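Local coordinates for protein alkaline serine protease (Thermobifida fusca, PDB 2PFE) that probably hydrolyses peptide bonds as a serine endopeptidase of the S1 family, this chain being the C-terminal protease domain of a longer precursor, at residues Val118-Ala121 / Gly127-Arg130; Asn7-Gly12 / Gly34-Thr39; Phe20-Gly25 / Pro174-Phe179; Val75-Tyr78 / Thr82-Val85. All blocks are in the same frame, centred on the assembly; numbering follows the deposited sequence. Where two conformers were deposited one is given.

Interaction 1: Val118-Ala121 / Gly127-Arg130; sequences VRYA and GLTR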
loop_
_atom_site.group_PDB
_atom_site.type_symbol
_atom_site.label_atom_id
_atom_site.label_comp_id
_atom_site.label_asym_id
_atom_site.label_seq_id
_atom_site.Cartn_x
_atom_site.Cartn_y
_atom_site.Cartn_z
ATOM N N VAL A 118 2.842 13.308 10.277
ATOM C CA VAL A 118 2.989 12.429 11.438
ATOM C C VAL A 118 4.473 12.309 11.795
ATOM O O VAL A 118 5.303 12.059 10.913
ATOM C CB VAL A 118 2.398 11.030 11.132
ATOM C CG1 VAL A 118 2.559 10.065 12.308
ATOM C CG2 VAL A 118 0.920 11.160 10.738
ATOM N N ARG A 119 4.798 12.528 13.072
ATOM C CA ARG A 119 6.181 12.459 13.556
ATOM C C ARG A 119 6.497 11.019 13.998
ATOM O O ARG A 119 6.543 10.746 15.197
ATOM C CB ARG A 119 6.474 13.488 14.702
ATOM C CG ARG A 119 5.864 14.921 14.516
ATOM C CD ARG A 119 6.704 16.074 15.098
ATOM N NE ARG A 119 5.969 17.203 15.713
ATOM C CZ ARG A 119 4.776 17.700 15.352
ATOM N NH1 ARG A 119 4.087 17.214 14.325
ATOM N NH2 ARG A 119 4.273 18.736 16.023
ATOM N N TYR A 120 6.698 10.110 13.029
ATOM C CA TYR A 120 7.140 8.742 13.315
ATOM C C TYR A 120 8.539 8.716 13.970
ATOM O O TYR A 120 9.355 9.630 13.787
ATOM C CB TYR A 120 7.189 7.882 12.047
ATOM C CG TYR A 120 5.890 7.639 11.288
ATOM C CD1 TYR A 120 5.835 7.869 9.905
ATOM C CD2 TYR A 120 4.747 7.127 11.912
ATOM C CE1 TYR A 120 4.668 7.621 9.165
ATOM C CE2 TYR A 120 3.575 6.869 11.179
ATOM C CZ TYR A 120 3.545 7.128 9.803
ATOM O OH TYR A 120 2.414 6.873 9.060
ATOM N N ALA A 121 8.829 7.642 14.705
ATOM C CA ALA A 121 10.139 7.462 15.340
ATOM C C ALA A 121 11.329 7.524 14.364
ATOM O O ALA A 121 12.400 7.966 14.745
ATOM C CB ALA A 121 10.177 6.152 16.146
ATOM N N GLY A 127 2.056 14.813 4.027
ATOM C CA GLY A 127 1.209 14.462 2.881
ATOM C C GLY A 127 0.292 13.257 3.061
ATOM O O GLY A 127 -0.249 12.749 2.090
ATOM N N LEU A 128 0.120 12.793 4.300
ATOM C CA LEU A 128 -0.659 11.585 4.564
ATOM C C LEU A 128 -2.143 11.862 4.707
ATOM O O LEU A 128 -2.567 12.927 5.130
ATOM C CB LEU A 128 -0.164 10.908 5.826
ATOM C CG LEU A 128 1.285 10.414 5.807
ATOM C CD1 LEU A 128 1.675 9.856 7.170
ATOM C CD2 LEU A 128 1.518 9.421 4.693
ATOM N N THR A 129 -2.938 10.847 4.397
ATOM C CA THR A 129 -4.379 10.938 4.587
ATOM C C THR A 129 -4.789 10.124 5.801
ATOM O O THR A 129 -4.487 8.936 5.861
ATOM C CB THR A 129 -5.111 10.420 3.335
ATOM O OG1 THR A 129 -4.751 11.250 2.224
ATOM C CG2 THR A 129 -6.636 10.457 3.527
ATOM N N ARG A 130 -5.438 10.782 6.759
ATOM C CA ARG A 130 -5.922 10.149 7.987
ATOM C C ARG A 130 -7.298 9.538 7.742
ATOM O O ARG A 130 -8.167 10.172 7.116
ATOM C CB ARG A 130 -5.973 11.178 9.134
ATOM C CG ARG A 130 -6.412 10.575 10.418
ATOM C CD ARG A 130 -6.409 11.606 11.523
ATOM N NE ARG A 130 -7.664 12.370 11.571
ATOM C CZ ARG A 130 -7.757 13.701 11.552
ATOM N NH1 ARG A 130 -6.678 14.473 11.470
ATOM N NH2 ARG A 130 -8.945 14.276 11.618
#
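On the first strand of the hairpin 116-126, which precedes barrel strand 128-131 in the C-terminal half of this chymotrypsin-like double barrel, V118 and Y120 close on one methyl of L128. The chain reaches L128 through a G1 beta bulge, in which G127 and L128 both face Q116 and the chain turns a corner at G127. The contact is made by side chains. L128 CD1 lies 3.9 Å from V118 CG2, the two side chains crossing at about a right angle. The same methyl is 3.6 Å from Y120 OH, with Y120 and L128 arriving from opposite directions, and it meets the phenol end of the ring obliquely. L128 holds CG anti to its carbonyl carbon (chi1 -62°) and then runs on straight through chi2 (176°), which carries CD1 into the angle between valine and phenol. On the hairpin side, V118 CG1 sits 3.5 Å above one face of the Y120 ring, offset toward its rim. Between these two residues R119 centres an inverse gamma turn, whose bond from Y120 N to V118 O is weak at 3.2 Å. The phenol oxygen touches L128 as packing; its hydrogen bond is with S155 OG, in the pocket that binds the sulfonyl inhibitor, and the Y120 side chain comes within about 4 Å of that of D59, predicted to belong to the charge relay. V118 also rests on F168 of strand 164-171, Y120 on V125 of its own hairpin and on the loop residue F55, and T129 bonds through its backbone to F169.

Interaction 2: Asn7-Gly12 / Gly34-Thr39; sequences NPYYFG and GHCGST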
loop_
_atom_site.group_PDB
_atom_site.type_symbol
_atom_site.label_atom_id
_atom_site.label_comp_id
_atom_site.label_asym_id
_atom_site.label_seq_id
_atom_site.Cartn_x
_atom_site.Cartn_y
_atom_site.Cartn_z
ATOM N N ASN A 7 -1.873 -8.985 -0.041
ATOM C CA ASN A 7 -1.165 -10.198 0.311
ATOM C C ASN A 7 0.222 -9.878 0.872
ATOM O O ASN A 7 0.822 -8.845 0.536
ATOM C CB ASN A 7 -1.045 -11.107 -0.916
ATOM C CG ASN A 7 -2.319 -11.867 -1.223
ATOM O OD1 ASN A 7 -3.283 -11.866 -0.441
ATOM N ND2 ASN A 7 -2.326 -12.546 -2.376
ATOM N N PRO A 8 0.756 -10.771 1.716
ATOM C CA PRO A 8 2.050 -10.526 2.331
ATOM C C PRO A 8 3.249 -10.659 1.404
ATOM O O PRO A 8 3.211 -11.406 0.398
ATOM C CB PRO A 8 2.144 -11.616 3.412
ATOM C CG PRO A 8 1.283 -12.714 2.920
ATOM C CD PRO A 8 0.159 -12.047 2.166
ATOM N N TYR A 9 4.311 -9.947 1.768
ATOM C CA TYR A 9 5.658 -10.195 1.254
ATOM C C TYR A 9 6.689 -10.057 2.386
ATOM O O TYR A 9 6.426 -9.398 3.397
ATOM C CB TYR A 9 5.974 -9.312 0.032
ATOM C CG TYR A 9 6.195 -7.839 0.315
ATOM C CD1 TYR A 9 7.485 -7.307 0.397
ATOM C CD2 TYR A 9 5.115 -6.963 0.456
ATOM C CE1 TYR A 9 7.697 -5.941 0.631
ATOM C CE2 TYR A 9 5.313 -5.605 0.681
ATOM C CZ TYR A 9 6.597 -5.090 0.780
ATOM O OH TYR A 9 6.826 -3.748 1.018
ATOM N N TYR A 10 7.851 -10.689 2.219
ATOM C CA TYR A 10 8.797 -10.835 3.328
ATOM C C TYR A 10 10.200 -10.334 3.046
ATOM O O TYR A 10 10.668 -10.338 1.901
ATOM C CB TYR A 10 8.865 -12.297 3.779
ATOM C CG TYR A 10 7.505 -12.926 3.887
ATOM C CD1 TYR A 10 7.017 -13.740 2.873
ATOM C CD2 TYR A 10 6.682 -12.670 4.984
ATOM C CE1 TYR A 10 5.756 -14.313 2.950
ATOM C CE2 TYR A 10 5.402 -13.236 5.066
ATOM C CZ TYR A 10 4.955 -14.052 4.042
ATOM O OH TYR A 10 3.704 -14.625 4.111
ATOM N N PHE A 11 10.873 -9.905 4.106
ATOM C CA PHE A 11 12.260 -9.452 4.013
ATOM C C PHE A 11 12.863 -9.505 5.400
ATOM O O PHE A 11 12.369 -8.887 6.343
ATOM C CB PHE A 11 12.367 -8.044 3.387
ATOM C CG PHE A 11 11.433 -7.047 3.990
ATOM C CD1 PHE A 11 11.868 -6.181 4.987
ATOM C CD2 PHE A 11 10.111 -6.982 3.575
ATOM C CE1 PHE A 11 10.986 -5.271 5.569
ATOM C CE2 PHE A 11 9.227 -6.075 4.153
ATOM C CZ PHE A 11 9.662 -5.222 5.154
ATOM N N GLY A 12 13.925 -10.290 5.529
ATOM C CA GLY A 12 14.547 -10.462 6.818
ATOM C C GLY A 12 13.526 -10.883 7.851
ATOM O O GLY A 12 12.836 -11.894 7.699
ATOM N N GLY A 34 7.214 3.137 1.701
ATOM C CA GLY A 34 8.663 3.365 1.730
ATOM C C GLY A 34 9.324 2.740 2.941
ATOM O O GLY A 34 10.462 2.253 2.855
ATOM N N HIS A 35 8.628 2.753 4.080
ATOM C CA HIS A 35 9.239 2.304 5.337
ATOM C C HIS A 35 9.448 0.796 5.401
ATOM O O HIS A 35 10.156 0.296 6.287
ATOM C CB HIS A 35 8.453 2.788 6.573
ATOM C CG HIS A 35 7.202 2.010 6.846
ATOM N ND1 HIS A 35 5.941 2.524 6.640
ATOM C CD2 HIS A 35 7.023 0.762 7.348
ATOM C CE1 HIS A 35 5.036 1.613 6.961
ATOM N NE2 HIS A 35 5.666 0.538 7.398
ATOM N N CYS A 36 8.819 0.062 4.481
ATOM C CA CYS A 36 9.004 -1.398 4.432
ATOM C C CYS A 36 10.436 -1.786 4.033
ATOM O O CYS A 36 10.905 -2.877 4.339
ATOM C CB CYS A 36 7.946 -2.056 3.544
ATOM S SG CYS A 36 6.290 -1.999 4.327
ATOM N N GLY A 37 11.177 -0.871 3.427
ATOM C CA GLY A 37 12.548 -1.198 3.047
ATOM C C GLY A 37 13.099 -0.146 2.125
ATOM O O GLY A 37 12.380 0.401 1.274
ATOM N N SER A 38 14.390 0.137 2.289
ATOM C CA SER A 38 15.028 1.156 1.482
ATOM C C SER A 38 15.466 0.553 0.148
ATOM O O SER A 38 15.470 -0.666 -0.024
ATOM C CB SER A 38 16.199 1.784 2.237
ATOM O OG SER A 38 17.102 0.782 2.648
ATOM N N THR A 39 15.811 1.425 -0.793
ATOM C CA THR A 39 16.192 1.034 -2.138
ATOM C C THR A 39 17.293 -0.034 -2.111
ATOM O O THR A 39 18.308 0.109 -1.413
ATOM C CB THR A 39 16.624 2.280 -2.960
ATOM O OG1 THR A 39 15.569 3.251 -2.941
ATOM C CG2 THR A 39 16.920 1.913 -4.393
#
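C36 gives the largest surface to this contact, with F11 and then Y9 pressing on it from strand 8-11. It closes a short 3-10 segment, 34-36, in the loop that carries H35, the histidine predicted for the charge relay, and its CB is the atom both rings seek. Y9 reaches it with the phenol end: OH is 3.2 Å from C36 CB and 3.8 Å from C36 SG, the approach being oblique to the ring. F11 brings its far end to the same carbon, CZ lying 3.9 Å from C36 CB. Both aromatic CG atoms stand between the backbone N and the carbonyl carbon (chi1 72° in Y9, 49° in F11), and from there the two rings project together from one strand toward the cysteine. The C36 carbonyl oxygen is modelled too close to the F11 ring, so that part of the geometry is doubtful. SG, placed beside the backbone N of C36 (chi1 -71°), is joined in a disulfide to C16 on the partner strand 14-17. Y9 OH is tied by a hydrogen bond to T32 OG1, and its ring meets F30 edge to face. The chemistry is therefore covalent at SG and apolar at CB, and the polar end of Y9 finds its partner outside, in T32: the disulfide fixes the histidine loop to hairpin 8-17, while the aromatic pair covers C36 CB.

Interaction 3: Phe20-Gly25 / Pro174-Phe179; sequences FSVRQG and PLLSYF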
loop_
_atom_site.group_PDB
_atom_site.type_symbol
_atom_site.label_atom_id
_atom_site.label_comp_id
_atom_site.label_asym_id
_atom_site.label_seq_id
_atom_site.Cartn_x
_atom_site.Cartn_y
_atom_site.Cartn_z
ATOM N N PHE A 20 -0.231 -2.279 -4.754
ATOM C CA PHE A 20 -0.868 -2.426 -6.064
ATOM C C PHE A 20 0.176 -2.879 -7.085
ATOM O O PHE A 20 1.284 -2.344 -7.108
ATOM C CB PHE A 20 -1.415 -1.086 -6.587
ATOM C CG PHE A 20 -2.539 -0.486 -5.764
ATOM C CD1 PHE A 20 -2.287 0.504 -4.817
ATOM C CD2 PHE A 20 -3.849 -0.901 -5.942
ATOM C CE1 PHE A 20 -3.345 1.068 -4.065
ATOM C CE2 PHE A 20 -4.892 -0.359 -5.193
ATOM C CZ PHE A 20 -4.644 0.635 -4.267
ATOM N N SER A 21 -0.173 -3.832 -7.932
ATOM C CA SER A 21 0.681 -4.133 -9.096
ATOM C C SER A 21 0.929 -2.871 -9.921
ATOM O O SER A 21 0.005 -2.063 -10.143
ATOM C CB SER A 21 0.047 -5.179 -10.006
ATOM O OG SER A 21 0.003 -6.456 -9.379
ATOM N N VAL A 22 2.170 -2.717 -10.385
ATOM C CA VAL A 22 2.565 -1.599 -11.260
ATOM C C VAL A 22 3.466 -2.086 -12.389
ATOM O O VAL A 22 4.006 -3.188 -12.328
ATOM C CB VAL A 22 3.303 -0.460 -10.483
ATOM C CG1 VAL A 22 2.389 0.226 -9.459
ATOM C CG2 VAL A 22 4.599 -0.955 -9.830
ATOM N N ARG A 23 3.602 -1.250 -13.414
ATOM C CA ARG A 23 4.597 -1.435 -14.468
ATOM C C ARG A 23 5.495 -0.206 -14.549
ATOM O O ARG A 23 5.063 0.898 -14.234
ATOM C CB ARG A 23 3.933 -1.633 -15.837
ATOM C CG ARG A 23 3.014 -2.815 -15.934
ATOM C CD ARG A 23 2.324 -2.835 -17.290
ATOM N NE ARG A 23 1.332 -3.908 -17.366
ATOM C CZ ARG A 23 1.620 -5.197 -17.520
ATOM N NH1 ARG A 23 2.884 -5.603 -17.639
ATOM N NH2 ARG A 23 0.636 -6.093 -17.567
ATOM N N GLN A 24 6.738 -0.410 -14.984
ATOM C CA GLN A 24 7.624 0.683 -15.338
ATOM C C GLN A 24 8.256 0.264 -16.645
ATOM O O GLN A 24 9.147 -0.583 -16.668
ATOM C CB GLN A 24 8.698 0.908 -14.274
ATOM C CG GLN A 24 9.562 2.165 -14.535
ATOM C CD GLN A 24 10.617 2.378 -13.467
ATOM O OE1 GLN A 24 11.619 1.663 -13.425
ATOM N NE2 GLN A 24 10.402 3.369 -12.602
ATOM N N GLY A 25 7.756 0.835 -17.732
ATOM C CA GLY A 25 8.126 0.376 -19.065
ATOM C C GLY A 25 7.855 -1.115 -19.182
ATOM O O GLY A 25 6.703 -1.554 -19.069
ATOM N N PRO A 174 0.770 10.438 -6.020
ATOM C CA PRO A 174 2.137 10.930 -5.847
ATOM C C PRO A 174 3.204 9.838 -5.952
ATOM O O PRO A 174 4.303 10.110 -6.419
ATOM C CB PRO A 174 2.121 11.533 -4.439
ATOM C CG PRO A 174 0.713 11.929 -4.226
ATOM C CD PRO A 174 -0.077 10.826 -4.872
ATOM N N LEU A 175 2.882 8.625 -5.504
ATOM C CA LEU A 175 3.812 7.505 -5.539
ATOM C C LEU A 175 4.061 7.103 -7.008
ATOM O O LEU A 175 5.207 6.958 -7.446
ATOM C CB LEU A 175 3.249 6.333 -4.708
ATOM C CG LEU A 175 4.120 5.078 -4.566
ATOM C CD1 LEU A 175 3.667 4.278 -3.343
ATOM C CD2 LEU A 175 4.074 4.213 -5.804
ATOM N N LEU A 176 2.989 6.981 -7.780
ATOM C CA LEU A 176 3.124 6.570 -9.178
ATOM C C LEU A 176 3.914 7.631 -9.939
ATOM O O LEU A 176 4.782 7.322 -10.762
ATOM C CB LEU A 176 1.760 6.376 -9.836
ATOM C CG LEU A 176 0.842 5.357 -9.166
ATOM C CD1 LEU A 176 -0.554 5.483 -9.785
ATOM C CD2 LEU A 176 1.426 3.955 -9.350
ATOM N N SER A 177 3.622 8.893 -9.642
ATOM C CA SER A 177 4.316 10.005 -10.300
ATOM C C SER A 177 5.814 10.044 -9.958
ATOM O O SER A 177 6.655 10.164 -10.850
ATOM C CB SER A 177 3.640 11.338 -9.979
ATOM O OG SER A 177 4.338 12.428 -10.554
ATOM N N TYR A 178 6.140 9.946 -8.669
ATOM C CA TYR A 178 7.538 10.087 -8.244
ATOM C C TYR A 178 8.424 9.037 -8.891
ATOM O O TYR A 178 9.537 9.322 -9.312
ATOM C CB TYR A 178 7.665 9.958 -6.733
ATOM C CG TYR A 178 9.023 10.418 -6.218
ATOM C CD1 TYR A 178 9.272 11.771 -5.991
ATOM C CD2 TYR A 178 10.058 9.505 -5.977
ATOM C CE1 TYR A 178 10.519 12.214 -5.521
ATOM C CE2 TYR A 178 11.310 9.937 -5.518
ATOM C CZ TYR A 178 11.536 11.288 -5.298
ATOM O OH TYR A 178 12.757 11.726 -4.849
ATOM N N PHE A 179 7.919 7.805 -8.905
ATOM C CA PHE A 179 8.698 6.670 -9.404
ATOM C C PHE A 179 8.489 6.364 -10.888
ATOM O O PHE A 179 9.092 5.427 -11.416
ATOM C CB PHE A 179 8.446 5.420 -8.552
ATOM C CG PHE A 179 8.885 5.575 -7.130
ATOM C CD1 PHE A 179 7.939 5.577 -6.106
ATOM C CD2 PHE A 179 10.236 5.769 -6.813
ATOM C CE1 PHE A 179 8.315 5.735 -4.781
ATOM C CE2 PHE A 179 10.620 5.931 -5.485
ATOM C CZ PHE A 179 9.660 5.921 -4.470
#
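V22 and L176 form the tight end of this contact, while Q24 spans the looser rim to the backbone of F179. On the buried side V22 CG1 meets L176 CD2 at 3.9 Å, the two branched side chains crossing obliquely. The CB of L176 points to the flank of the strand, and the end of its side chain comes nearer: CG sits beside the backbone N, and the CD2 branch faces V22. The valine answers with CG1, which stands anti to its carbonyl carbon and beside the backbone N. V22 also touches W62 of strand 60-65. These residues join an early strand to the helix near the C terminus: strand 20-24 belongs to the N-terminal barrel, and helix 172-179 is the C-terminal helix familiar from chymotrypsin-like proteases, laid against that barrel after the second one is complete. Toward solvent the contact thins to a single polar link. Q24 stretches out from the strand, CG anti to its backbone N (chi1 -173°) and the next torsion fully extended, until NE2 stands 2.7 Å from F179 O. The bond is weak despite that length, because the N-H points off line (124° at the hydrogen). F179 adds backbone here rather than ring: its CB points at the strand, but the ring leads away to W62, whose plane it meets at about 50°. Q24 itself lies partly exposed, flanked by W62, R64 and L181.

Interaction 4: Val75-Tyr78 / Thr82-Val85; sequences VNRY and TVTV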
loop_
_atom_site.group_PDB
_atom_site.type_symbol
_atom_site.label_atom_id
_atom_site.label_comp_id
_atom_site.label_asym_id
_atom_site.label_seq_id
_atom_site.Cartn_x
_atom_site.Cartn_y
_atom_site.Cartn_z
ATOM N N VAL A 75 -7.063 -6.846 -5.846
ATOM C CA VAL A 75 -6.843 -6.674 -4.404
ATOM C C VAL A 75 -7.621 -7.763 -3.663
ATOM O O VAL A 75 -8.745 -8.101 -4.046
ATOM C CB VAL A 75 -7.281 -5.259 -3.932
ATOM C CG1 VAL A 75 -7.365 -5.190 -2.398
ATOM C CG2 VAL A 75 -6.320 -4.178 -4.482
ATOM N N ASN A 76 -7.009 -8.319 -2.619
ATOM C CA ASN A 76 -7.646 -9.363 -1.818
ATOM C C ASN A 76 -8.736 -8.758 -0.928
ATOM O O ASN A 76 -8.485 -7.802 -0.169
ATOM C CB ASN A 76 -6.581 -10.088 -0.997
ATOM C CG ASN A 76 -7.074 -11.393 -0.405
ATOM O OD1 ASN A 76 -8.278 -11.622 -0.264
ATOM N ND2 ASN A 76 -6.134 -12.244 -0.019
ATOM N N ARG A 77 -9.944 -9.304 -1.060
ATOM C CA ARG A 77 -11.103 -8.823 -0.328
ATOM C C ARG A 77 -11.230 -9.528 1.024
ATOM O O ARG A 77 -11.990 -9.100 1.891
ATOM C CB ARG A 77 -12.347 -8.993 -1.219
ATOM C CG ARG A 77 -13.698 -8.681 -0.601
ATOM C CD ARG A 77 -13.757 -7.236 -0.107
ATOM N NE ARG A 77 -15.088 -6.879 0.385
ATOM C CZ ARG A 77 -15.569 -7.185 1.588
ATOM N NH1 ARG A 77 -14.848 -7.883 2.456
ATOM N NH2 ARG A 77 -16.800 -6.808 1.915
ATOM N N TYR A 78 -10.468 -10.607 1.190
ATOM C CA TYR A 78 -10.381 -11.371 2.440
ATOM C C TYR A 78 -11.664 -12.061 2.863
ATOM O O TYR A 78 -11.868 -12.373 4.038
ATOM C CB TYR A 78 -9.731 -10.555 3.568
ATOM C CG TYR A 78 -8.239 -10.578 3.415
ATOM C CD1 TYR A 78 -7.558 -9.505 2.842
ATOM C CD2 TYR A 78 -7.508 -11.701 3.793
ATOM C CE1 TYR A 78 -6.170 -9.538 2.681
ATOM C CE2 TYR A 78 -6.136 -11.763 3.625
ATOM C CZ TYR A 78 -5.458 -10.663 3.093
ATOM O OH TYR A 78 -4.095 -10.762 2.945
ATOM N N THR A 82 -11.842 -11.270 -4.536
ATOM C CA THR A 82 -11.048 -10.093 -4.897
ATOM C C THR A 82 -11.885 -8.890 -5.342
ATOM O O THR A 82 -13.078 -9.017 -5.639
ATOM C CB THR A 82 -10.077 -10.421 -6.048
ATOM O OG1 THR A 82 -10.819 -10.940 -7.165
ATOM C CG2 THR A 82 -9.028 -11.434 -5.595
ATOM N N VAL A 83 -11.231 -7.721 -5.356
ATOM C CA VAL A 83 -11.753 -6.493 -5.989
ATOM C C VAL A 83 -10.826 -6.097 -7.150
ATOM O O VAL A 83 -9.593 -6.162 -7.030
ATOM C CB VAL A 83 -11.875 -5.299 -4.986
ATOM C CG1 VAL A 83 -12.598 -4.123 -5.636
ATOM C CG2 VAL A 83 -12.592 -5.710 -3.706
ATOM N N THR A 84 -11.415 -5.694 -8.275
ATOM C CA THR A 84 -10.631 -5.264 -9.432
ATOM C C THR A 84 -10.407 -3.758 -9.398
ATOM O O THR A 84 -11.361 -2.985 -9.246
ATOM C CB THR A 84 -11.301 -5.664 -10.753
ATOM O OG1 THR A 84 -11.428 -7.090 -10.784
ATOM C CG2 THR A 84 -10.456 -5.210 -11.957
ATOM N N VAL A 85 -9.139 -3.364 -9.511
ATOM C CA VAL A 85 -8.721 -1.954 -9.562
ATOM C C VAL A 85 -8.880 -1.460 -11.000
ATOM O O VAL A 85 -8.331 -2.058 -11.931
ATOM C CB VAL A 85 -7.249 -1.801 -9.120
ATOM C CG1 VAL A 85 -6.817 -0.347 -9.167
ATOM C CG2 VAL A 85 -7.051 -2.349 -7.709
#
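V75 and V83 face each other as an antiparallel hydrogen-bonded pair, their CA atoms 5.2 Å apart and their backbones joined in both directions. V75 N gives to V83 O at 2.9 Å, and V83 N returns to V75 O at 2.8 Å. V75 O also receives a CA-H contact, T82 CA lying 3.2 Å from V75 O, so two neighbouring residues of the second strand gather on one carbonyl. Both valines turn their side chains to the same face of the ribbon. There V75 CG2 reaches past its partner to touch V85 CG2 at 3.8 Å, while V83 CG2 packs against the CB and CD of R77, 4.1 Å from R77 CD. The arginine chain leaves its backbone N in the anti direction (chi1 174°) and then bends at CG, passing V83 before its end leads away to a cation-pi contact with W106. One step further out an Asx turn shapes the first strand's exit: N76 OD1 accepts from Y78 N at 2.8 Å, the donor standing 36° out of the amide's carbonyl plane. The amide nitrogen of N76 sits 3.5 Å above one face of the Y78 ring, offset toward its rim, and is held by N7 OD1, while Y78 OH bonds to G6 O. This two-stranded hairpin, 74-76 with 82-84, turns its valine face to the C-terminal barrel, where V75, V83 and V85 rest on L145 of strand 143-146 and the first two also on W106 of strand 105-113.

Overall arrangement
From the N terminus, strand 8-11 opens interaction 2, and strand 20-24 opens interaction 3 before the histidine loop 34-39 closes interaction 2, so these two cross. Interaction 3 closes only at helix 172-179, tying the N-terminal barrel to the C-terminal helix after a span of nearly 150 residues that contains both interactions 4 and 1. These two follow in series: the short hairpin 75-85 first, then the bulged corner 118-130 leading into the C-terminal barrel, on opposite sides of the chain's centre. Interaction 4 touches interactions 2 and 3, meeting the former through N7 and N76 and the latter where F20 packs on V75 and V85. Interaction 1 touches none of the others.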